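Local coordinates for protein pullulanase (Bacillus acidopullulyticus, PDB 2WAN) that hydrolyses alpha-1,6-glucosidic linkages in pullulan and probably at the branch points of starch-type glucans, at residues G650-G655 and V666-Q671. Sequence-based numbering, arbitrary orientation.
Sequences GEPWTG and VTKGQQ
Pro652 meets segment 666-671 with its ring: CG lies 3.6 Å from Lys668 CG, and CB sits 3.5 Å from Val666 O. The ring and the lysine chain cross at a slant, carbon against carbon at CG. Lys668 sets CG beside its own backbone N (chi1 -63°), which brings this methylene against the ring; the chain then bends at its last two torsions and carries NZ to a salt bridge with Asp681. Thr667 points its CB away from the other segment, yet its CG2 methyl lies 3.9 Å from Pro652 O. No direct hydrogen bond crosses the contact; instead, one water donates to Pro652 O and accepts from Lys668 N and, weakly, from Lys668 NZ. Pro652 CA also approaches Val666 O at 3.2 Å in a CH...O contact. A type II turn from Thr667 to Gln670, with Gly669 at its third position, is closed by Gln670 N to Thr667 O and braced by Gln671 OE1, which takes the Gly669 N-H on a lone pair at 2.8 Å. Both segments belong to the loop between TIM-barrel strands 647-650 and 677-679. Carbon packing and the bridging water thus join them, while buried Val666 O has the CH...O contact in place of a conventional hydrogen bond.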
loop_
_atom_site.group_PDB
_atom_site.type_symbol
_atom_site.label_atom_id
_atom_site.label_comp_id
_atom_site.label_asym_id
_atom_site.label_seq_id
_atom_site.Cartn_x
_atom_site.Cartn_y
_atom_site.Cartn_z
ATOM N N GLY A 650 -0.160 0.315 -6.206
ATOM C CA GLY A 650 0.749 -0.095 -5.138
ATOM C C GLY A 650 0.832 -1.588 -4.929
ATOM O O GLY A 650 0.229 -2.351 -5.682
ATOM N N GLU A 651 1.578 -1.996 -3.903
ATOM C CA GLU A 651 1.815 -3.424 -3.639
ATOM C C GLU A 651 0.631 -4.064 -2.915
ATOM O O GLU A 651 0.247 -3.608 -1.823
ATOM C CB GLU A 651 3.061 -3.612 -2.791
ATOM C CG GLU A 651 4.339 -3.076 -3.419
ATOM C CD GLU A 651 5.497 -3.126 -2.437
ATOM O OE1 GLU A 651 5.419 -2.496 -1.342
ATOM O OE2 GLU A 651 6.502 -3.791 -2.769
ATOM N N PRO A 652 0.045 -5.117 -3.511
ATOM C CA PRO A 652 -1.130 -5.759 -2.890
ATOM C C PRO A 652 -0.719 -6.817 -1.854
ATOM O O PRO A 652 -1.241 -7.941 -1.846
ATOM C CB PRO A 652 -1.838 -6.395 -4.096
ATOM C CG PRO A 652 -0.663 -6.854 -4.952
ATOM C CD PRO A 652 0.258 -5.614 -4.890
ATOM N N TRP A 653 0.224 -6.466 -0.989
ATOM C CA TRP A 653 0.654 -7.384 0.065
ATOM C C TRP A 653 1.142 -6.619 1.280
ATOM O O TRP A 653 1.290 -5.391 1.241
ATOM C CB TRP A 653 1.706 -8.407 -0.445
ATOM C CG TRP A 653 2.878 -7.798 -1.147
ATOM C CD1 TRP A 653 3.931 -7.156 -0.570
ATOM C CD2 TRP A 653 3.106 -7.749 -2.570
ATOM N NE1 TRP A 653 4.811 -6.722 -1.536
ATOM C CE2 TRP A 653 4.325 -7.063 -2.771
ATOM C CE3 TRP A 653 2.405 -8.233 -3.690
ATOM C CZ2 TRP A 653 4.866 -6.836 -4.054
ATOM C CZ3 TRP A 653 2.939 -8.008 -4.970
ATOM C CH2 TRP A 653 4.154 -7.310 -5.137
ATOM N N THR A 654 1.388 -7.350 2.363
ATOM C CA THR A 654 1.865 -6.751 3.603
ATOM C C THR A 654 3.308 -7.187 3.860
ATOM O O THR A 654 3.870 -7.983 3.095
ATOM C CB THR A 654 0.993 -7.185 4.794
ATOM O OG1 THR A 654 1.225 -8.579 5.058
ATOM C CG2 THR A 654 -0.490 -6.919 4.496
ATOM N N GLY A 655 3.912 -6.665 4.927
ATOM C CA GLY A 655 5.262 -7.067 5.323
ATOM C C GLY A 655 5.311 -7.917 6.574
ATOM O O GLY A 655 6.392 -8.255 7.058
ATOM N N VAL A 666 -5.969 -4.469 0.973
ATOM C CA VAL A 666 -6.041 -4.361 -0.488
ATOM C C VAL A 666 -5.109 -5.381 -1.149
ATOM O O VAL A 666 -4.034 -5.048 -1.664
ATOM C CB VAL A 666 -5.769 -2.928 -1.023
ATOM C CG1 VAL A 666 -6.264 -2.794 -2.484
ATOM C CG2 VAL A 666 -6.439 -1.875 -0.135
ATOM N N THR A 667 -5.539 -6.640 -1.116
ATOM C CA THR A 667 -4.868 -7.729 -1.842
ATOM C C THR A 667 -5.434 -7.789 -3.271
ATOM O O THR A 667 -6.365 -7.063 -3.592
ATOM C CB THR A 667 -5.084 -9.078 -1.113
ATOM O OG1 THR A 667 -6.477 -9.230 -0.821
ATOM C CG2 THR A 667 -4.301 -9.104 0.191
ATOM N N LYS A 668 -4.847 -8.612 -4.143
ATOM C CA LYS A 668 -5.290 -8.645 -5.537
ATOM C C LYS A 668 -6.765 -9.034 -5.646
ATOM O O LYS A 668 -7.208 -10.019 -5.032
ATOM C CB LYS A 668 -4.415 -9.585 -6.378
ATOM C CG LYS A 668 -2.938 -9.164 -6.472
ATOM C CD LYS A 668 -2.225 -9.924 -7.596
ATOM C CE LYS A 668 -2.090 -11.434 -7.271
ATOM N NZ LYS A 668 -1.245 -11.696 -6.073
ATOM N N GLY A 669 -7.515 -8.256 -6.415
ATOM C CA GLY A 669 -8.973 -8.439 -6.547
ATOM C C GLY A 669 -9.709 -7.359 -5.763
ATOM O O GLY A 669 -10.788 -6.918 -6.152
ATOM N N GLN A 670 -9.102 -6.900 -4.669
ATOM C CA GLN A 670 -9.745 -5.902 -3.815
ATOM C C GLN A 670 -9.726 -4.483 -4.400
ATOM O O GLN A 670 -10.461 -3.604 -3.941
ATOM C CB GLN A 670 -9.115 -5.919 -2.420
ATOM C CG GLN A 670 -9.274 -7.243 -1.682
ATOM C CD GLN A 670 -10.494 -7.218 -0.787
ATOM O OE1 GLN A 670 -11.625 -7.137 -1.264
ATOM N NE2 GLN A 670 -10.266 -7.242 0.521
ATOM N N GLN A 671 -8.908 -4.258 -5.430
ATOM C CA GLN A 671 -8.830 -2.955 -6.096
ATOM C C GLN A 671 -9.931 -2.733 -7.117
ATOM O O GLN A 671 -10.074 -1.627 -7.644
ATOM C CB GLN A 671 -7.464 -2.787 -6.792
ATOM C CG GLN A 671 -7.368 -3.416 -8.196
ATOM C CD GLN A 671 -7.515 -4.938 -8.214
ATOM O OE1 GLN A 671 -7.072 -5.634 -7.297
ATOM N NE2 GLN A 671 -8.116 -5.460 -9.286
HETATM O O HOH W 1 -2.561 -10.263 -3.318
#